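Local coordinates for protein Nab2 (Chaetomium thermophilum, PDB 4LJ0) that binds polyadenosine RNA through a tandem array of CCCH zinc fingers, of which this chain holds fingers three to five, at residues 6-11 with 19-24. Sequence-based numbering, arbitrary orientation.
Sequences KYWPNC and RHPTMP. With ZN (zinc ion), chain F; nucleotides of chain C; nucleotides of chain D.
The first CCCH zinc finger of this chain is closed where loop 6-11 meets loop 19-24, and the zinc ion joins them through Cys11 SG and His20 NE2, with Cys5 and Cys16 completing the site. His20 NE2 lies 2.0 Å from the zinc ion, and Cys11 SG meets the His20 ring at its edge, 3.4 Å from CE1. Beside the metal, Trp8 reaches across to the second loop with its CG anti to the backbone N (chi1 -171°). Pro21 lies over one face of the indole in a CH-pi contact: its CG stands 3.6 Å from the centroid of the six-membered ring, only 6° off the normal, while its CD sits above the CD2-CE2 bond. The Trp8-Pro9 peptide is cis, and Pro9 CB packs on the opposite face, sandwiching the indole between two prolines. The His20 ring meets the five-membered ring obliquely, the planes at 51°, and Met23 O approaches the indole edge near CZ2. Trp8 further touches Thr40 and Leu42, linking this finger to the next. An alanine in place of Trp8 would probably leave the Pro21 ring without its aromatic partner and take away packing beside the zinc ligand His20. On the RNA side, Tyr7 lays its ring over the base of A2 of chain C, with CE2 3.3 Å from N1, and the aliphatic chain of Lys6 backs its other face. Asn10 packs against a second RNA strand, its ND2 facing OP1 of A2 of chain D at 3.3 Å. Cys11 probably also helps to read the adenine: its zinc-bound SG accepts a weak hydrogen bond from N6 of A2 of chain C, 3.6 Å away.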
ATOM      1  N   LYS A   6       1.857   6.323  -4.390  1.00 48.77           N
ATOM      2  CA  LYS A   6       1.790   4.866  -4.468  1.00 49.39           C
ATOM      3  C   LYS A   6       2.594   4.329  -5.651  1.00 51.23           C
ATOM      4  O   LYS A   6       2.706   3.118  -5.828  1.00 60.04           O
ATOM      5  CB  LYS A   6       0.335   4.391  -4.567  1.00 47.25           C
ATOM      6  CG  LYS A   6      -0.359   4.716  -5.881  1.00 55.17           C
ATOM      7  CD  LYS A   6      -1.777   4.154  -5.913  1.00 61.95           C
ATOM      8  CE  LYS A   6      -2.464   4.449  -7.239  1.00 66.49           C
ATOM      9  NZ  LYS A   6      -3.857   3.921  -7.291  1.00 70.74           N
ATOM     10  N   TYR A   7       3.158   5.233  -6.448  1.00 45.97           N
ATOM     11  CA  TYR A   7       3.891   4.848  -7.649  1.00 51.10           C
ATOM     12  C   TYR A   7       5.396   4.871  -7.421  1.00 54.11           C
ATOM     13  O   TYR A   7       6.142   4.148  -8.084  1.00 53.10           O
ATOM     14  CB  TYR A   7       3.517   5.769  -8.809  1.00 49.79           C
ATOM     15  CG  TYR A   7       2.066   5.648  -9.202  1.00 49.80           C
ATOM     16  CD1 TYR A   7       1.611   4.536  -9.896  1.00 48.73           C
ATOM     17  CD2 TYR A   7       1.148   6.637  -8.873  1.00 50.57           C
ATOM     18  CE1 TYR A   7       0.283   4.411 -10.256  1.00 47.90           C
ATOM     19  CE2 TYR A   7      -0.184   6.522  -9.231  1.00 48.60           C
ATOM     20  CZ  TYR A   7      -0.608   5.406  -9.922  1.00 46.48           C
ATOM     21  OH  TYR A   7      -1.929   5.280 -10.284  1.00 56.92           O
ATOM     22  N   TRP A   8       5.835   5.710  -6.490  1.00 45.06           N
ATOM     23  CA  TRP A   8       7.241   5.772  -6.120  1.00 41.77           C
ATOM     24  C   TRP A   8       7.690   4.372  -5.722  1.00 41.91           C
ATOM     25  O   TRP A   8       6.946   3.658  -5.053  1.00 52.52           O
ATOM     26  CB  TRP A   8       7.435   6.746  -4.956  1.00 43.11           C
ATOM     27  CG  TRP A   8       8.867   7.024  -4.652  1.00 42.52           C
ATOM     28  CD1 TRP A   8       9.634   8.031  -5.161  1.00 40.72           C
ATOM     29  CD2 TRP A   8       9.719   6.272  -3.782  1.00 40.62           C
ATOM     30  NE1 TRP A   8      10.907   7.956  -4.657  1.00 44.09           N
ATOM     31  CE2 TRP A   8      10.985   6.886  -3.806  1.00 41.70           C
ATOM     32  CE3 TRP A   8       9.531   5.145  -2.979  1.00 45.91           C
ATOM     33  CZ2 TRP A   8      12.060   6.407  -3.061  1.00 43.10           C
ATOM     34  CZ3 TRP A   8      10.597   4.673  -2.236  1.00 44.20           C
ATOM     35  CH2 TRP A   8      11.846   5.302  -2.284  1.00 49.19           C
ATOM     36  N   PRO A   9       8.906   3.962  -6.125  1.00 47.85           N
ATOM     37  CA  PRO A   9       9.964   4.690  -6.833  1.00 47.88           C
ATOM     38  C   PRO A   9       9.809   4.680  -8.355  1.00 55.95           C
ATOM     39  O   PRO A   9      10.798   4.874  -9.064  1.00 51.82           O
ATOM     40  CB  PRO A   9      11.217   3.917  -6.431  1.00 47.76           C
ATOM     41  CG  PRO A   9      10.743   2.509  -6.332  1.00 45.35           C
ATOM     42  CD  PRO A   9       9.321   2.579  -5.822  1.00 48.03           C
ATOM     43  N   ASN A  10       8.589   4.462  -8.841  1.00 56.59           N
ATOM     44  CA  ASN A  10       8.314   4.459 -10.276  1.00 49.30           C
ATOM     45  C   ASN A  10       7.243   5.474 -10.647  1.00 50.16           C
ATOM     46  O   ASN A  10       6.333   5.181 -11.422  1.00 53.83           O
ATOM     47  CB  ASN A  10       7.898   3.059 -10.741  1.00 50.64           C
ATOM     48  CG  ASN A  10       9.012   2.042 -10.592  1.00 59.11           C
ATOM     49  OD1 ASN A  10       8.845   1.007  -9.948  1.00 70.25           O
ATOM     50  ND2 ASN A  10      10.162   2.338 -11.184  1.00 50.97           N
ATOM     51  N   CYS A  11       7.361   6.670 -10.083  1.00 49.94           N
ATOM     52  CA  CYS A  11       6.432   7.748 -10.366  1.00 53.65           C
ATOM     53  C   CYS A  11       6.827   8.455 -11.661  1.00 54.53           C
ATOM     54  O   CYS A  11       7.967   8.889 -11.813  1.00 53.82           O
ATOM     55  CB  CYS A  11       6.415   8.742  -9.208  1.00 51.56           C
ATOM     56  SG  CYS A  11       5.216  10.066  -9.423  1.00 48.28           S
ATOM     57  N   ARG A  19       3.585  12.550  -1.546  1.00 49.91           N
ATOM     58  CA  ARG A  19       4.864  12.497  -0.849  1.00 51.01           C
ATOM     59  C   ARG A  19       5.821  11.486  -1.475  1.00 50.20           C
ATOM     60  O   ARG A  19       5.488  10.309  -1.618  1.00 53.75           O
ATOM     61  CB  ARG A  19       4.628  12.142   0.619  1.00 53.41           C
ATOM     62  CG  ARG A  19       5.764  12.510   1.550  1.00 63.38           C
ATOM     63  CD  ARG A  19       5.485  11.990   2.949  1.00 80.56           C
ATOM     64  NE  ARG A  19       6.279  12.670   3.968  1.00 96.11           N
ATOM     65  CZ  ARG A  19       6.199  12.411   5.270  1.00101.28           C
ATOM     66  NH1 ARG A  19       5.361  11.483   5.717  1.00105.63           N
ATOM     67  NH2 ARG A  19       6.958  13.080   6.128  1.00 99.38           N
ATOM     68  N   HIS A  20       7.003  11.959  -1.862  1.00 50.87           N
ATOM     69  CA  HIS A  20       8.095  11.086  -2.281  1.00 50.36           C
ATOM     70  C   HIS A  20       9.201  11.159  -1.235  1.00 57.95           C
ATOM     71  O   HIS A  20       9.537  12.254  -0.780  1.00 57.74           O
ATOM     72  CB  HIS A  20       8.674  11.533  -3.624  1.00 50.58           C
ATOM     73  CG  HIS A  20       7.704  11.462  -4.762  1.00 59.04           C
ATOM     74  ND1 HIS A  20       8.101  11.540  -6.080  1.00 67.02           N
ATOM     75  CD2 HIS A  20       6.358  11.324  -4.782  1.00 62.74           C
ATOM     76  CE1 HIS A  20       7.041  11.452  -6.861  1.00 71.31           C
ATOM     77  NE2 HIS A  20       5.971  11.323  -6.099  1.00 67.34           N
ATOM     78  N   PRO A  21       9.772  10.003  -0.845  1.00 53.11           N
ATOM     79  CA  PRO A  21      10.941  10.035   0.042  1.00 54.35           C
ATOM     80  C   PRO A  21      12.051  10.904  -0.533  1.00 55.08           C
ATOM     81  O   PRO A  21      12.202  10.980  -1.753  1.00 58.56           O
ATOM     82  CB  PRO A  21      11.387   8.571   0.087  1.00 47.26           C
ATOM     83  CG  PRO A  21      10.146   7.798  -0.160  1.00 55.71           C
ATOM     84  CD  PRO A  21       9.321   8.624  -1.108  1.00 49.98           C
ATOM     85  N   THR A  22      12.815  11.556   0.335  1.00 54.86           N
ATOM     86  CA  THR A  22      13.888  12.434  -0.110  1.00 52.21           C
ATOM     87  C   THR A  22      14.994  11.637  -0.790  1.00 51.00           C
ATOM     88  O   THR A  22      15.441  11.985  -1.882  1.00 54.32           O
ATOM     89  CB  THR A  22      14.491  13.220   1.069  1.00 58.77           C
ATOM     90  OG1 THR A  22      13.441  13.832   1.828  1.00 63.39           O
ATOM     91  CG2 THR A  22      15.450  14.295   0.569  1.00 59.82           C
ATOM     92  N   MET A  23      15.432  10.561  -0.143  1.00 48.85           N
ATOM     93  CA  MET A  23      16.555   9.773  -0.640  1.00 47.06           C
ATOM     94  C   MET A  23      16.127   8.794  -1.723  1.00 46.33           C
ATOM     95  O   MET A  23      15.082   8.155  -1.597  1.00 45.45           O
ATOM     96  CB  MET A  23      17.199   9.003   0.510  1.00 43.77           C
ATOM     97  CG  MET A  23      17.824   9.903   1.551  1.00 46.20           C
ATOM     98  SD  MET A  23      19.156  10.881   0.837  1.00 51.23           S
ATOM     99  CE  MET A  23      20.421   9.627   0.668  1.00 48.87           C
ATOM    100  N   PRO A  24      16.940   8.656  -2.784  1.00 43.87           N
ATOM    101  CA  PRO A  24      16.580   7.696  -3.832  1.00 44.81           C
ATOM    102  C   PRO A  24      16.516   6.284  -3.264  1.00 45.22           C
ATOM    103  O   PRO A  24      17.095   6.030  -2.209  1.00 44.26           O
ATOM    104  CB  PRO A  24      17.737   7.797  -4.836  1.00 43.54           C
ATOM    105  CG  PRO A  24      18.538   8.986  -4.436  1.00 47.06           C
ATOM    106  CD  PRO A  24      18.288   9.216  -2.989  1.00 45.46           C
TER
HETATM  107 ZN    ZN F 501       4.598  10.546  -7.278  1.00 47.71          ZN
ATOM    108  P     A C   2      -2.949   4.627 -16.381  1.00 63.03           P
ATOM    109  OP1   A C   2      -3.913   4.386 -17.487  1.00 65.90           O
ATOM    110  OP2   A C   2      -3.128   3.922 -15.087  1.00 65.22           O
ATOM    111  O5'   A C   2      -1.497   4.277 -16.930  1.00 72.08           O
ATOM    112  C5'   A C   2      -0.343   4.931 -16.412  1.00 61.96           C
ATOM    113  C4'   A C   2       0.781   3.960 -16.155  1.00 59.34           C
ATOM    114  O4'   A C   2       1.890   4.686 -15.565  1.00 56.71           O
ATOM    115  C3'   A C   2       0.448   2.836 -15.181  1.00 61.17           C
ATOM    116  O3'   A C   2       1.197   1.669 -15.518  1.00 65.28           O
ATOM    117  C2'   A C   2       0.913   3.399 -13.841  1.00 59.01           C
ATOM    118  O2'   A C   2       1.226   2.423 -12.873  1.00 61.47           O
ATOM    119  C1'   A C   2       2.143   4.211 -14.252  1.00 58.39           C
ATOM    120  N9    A C   2       2.408   5.387 -13.418  1.00 52.98           N
ATOM    121  C8    A C   2       3.630   5.812 -12.960  1.00 48.13           C
ATOM    122  N7    A C   2       3.579   6.919 -12.262  1.00 50.64           N
ATOM    123  C5    A C   2       2.236   7.258 -12.269  1.00 48.07           C
ATOM    124  C6    A C   2       1.532   8.335 -11.703  1.00 48.62           C
ATOM    125  N6    A C   2       2.113   9.301 -10.988  1.00 43.11           N
ATOM    126  N1    A C   2       0.196   8.387 -11.895  1.00 48.57           N
ATOM    127  C2    A C   2      -0.385   7.418 -12.610  1.00 45.64           C
ATOM    128  N3    A C   2       0.172   6.359 -13.193  1.00 51.18           N
ATOM    129  C4    A C   2       1.501   6.332 -12.986  1.00 50.83           C
TER
ATOM    130  P     A D   3       5.856   0.211 -15.259  1.00 88.70           P
ATOM    131  OP1   A D   3       7.042  -0.093 -16.098  1.00 87.96           O
ATOM    132  OP2   A D   3       4.570  -0.480 -15.537  1.00 82.75           O
ATOM    133  O5'   A D   3       6.229  -0.074 -13.734  1.00103.33           O
ATOM    134  C5'   A D   3       7.549   0.148 -13.247  1.00 99.41           C
ATOM    135  C4'   A D   3       8.357  -1.128 -13.163  1.00 97.67           C
ATOM    136  O4'   A D   3       8.461  -1.553 -11.772  1.00 91.71           O
ATOM    137  C3'   A D   3       7.801  -2.329 -13.940  1.00101.61           C
ATOM    138  O3'   A D   3       8.862  -3.038 -14.583  1.00106.60           O
ATOM    139  C2'   A D   3       7.183  -3.193 -12.846  1.00 96.43           C
ATOM    140  O2'   A D   3       7.109  -4.569 -13.152  1.00 99.37           O
ATOM    141  C1'   A D   3       8.121  -2.921 -11.675  1.00 86.70           C
ATOM    142  N9    A D   3       7.527  -3.200 -10.362  1.00 71.24           N
ATOM    143  C8    A D   3       6.394  -2.674  -9.789  1.00 69.14           C
ATOM    144  N7    A D   3       6.125  -3.170  -8.602  1.00 65.71           N
ATOM    145  C5    A D   3       7.140  -4.091  -8.377  1.00 57.23           C
ATOM    146  C6    A D   3       7.434  -4.956  -7.303  1.00 55.55           C
ATOM    147  N6    A D   3       6.705  -5.052  -6.189  1.00 62.65           N
ATOM    148  N1    A D   3       8.524  -5.744  -7.410  1.00 54.96           N
ATOM    149  C2    A D   3       9.268  -5.660  -8.518  1.00 50.03           C
ATOM    150  N3    A D   3       9.097  -4.889  -9.588  1.00 56.45           N
ATOM    151  C4    A D   3       8.005  -4.118  -9.455  1.00 57.98           C
ATOM    152  P     A D   2      10.626   3.919 -14.990  1.00139.38           P
ATOM    153  OP1   A D   2      11.539   3.212 -14.056  1.00137.23           O
ATOM    154  OP2   A D   2      10.643   3.573 -16.434  1.00139.12           O
ATOM    155  O5'   A D   2       9.134   3.723 -14.460  1.00 85.84           O
ATOM    156  C5'   A D   2       8.078   4.553 -14.930  1.00 75.12           C
ATOM    157  C4'   A D   2       6.732   3.869 -14.882  1.00 68.20           C
ATOM    158  O4'   A D   2       5.718   4.834 -15.268  1.00 66.33           O
ATOM    159  C3'   A D   2       6.567   2.695 -15.838  1.00 66.96           C
ATOM    160  O3'   A D   2       5.589   1.796 -15.310  1.00 65.38           O
ATOM    161  C2'   A D   2       6.018   3.372 -17.089  1.00 70.34           C
ATOM    162  O2'   A D   2       5.326   2.512 -17.968  1.00 71.58           O
ATOM    163  C1'   A D   2       5.098   4.427 -16.477  1.00 65.99           C
ATOM    164  N9    A D   2       4.906   5.621 -17.303  1.00 60.70           N
ATOM    165  C8    A D   2       3.739   6.071 -17.869  1.00 57.76           C
ATOM    166  N7    A D   2       3.877   7.183 -18.548  1.00 53.50           N
ATOM    167  C5    A D   2       5.221   7.493 -18.418  1.00 52.20           C
ATOM    168  C6    A D   2       6.000   8.556 -18.908  1.00 57.94           C
ATOM    169  N6    A D   2       5.518   9.548 -19.661  1.00 55.24           N
ATOM    170  N1    A D   2       7.313   8.571 -18.592  1.00 62.17           N
ATOM    171  C2    A D   2       7.798   7.577 -17.839  1.00 59.78           C
ATOM    172  N3    A D   2       7.168   6.526 -17.320  1.00 60.45           N
ATOM    173  C4    A D   2       5.868   6.539 -17.653  1.00 59.47           C
TER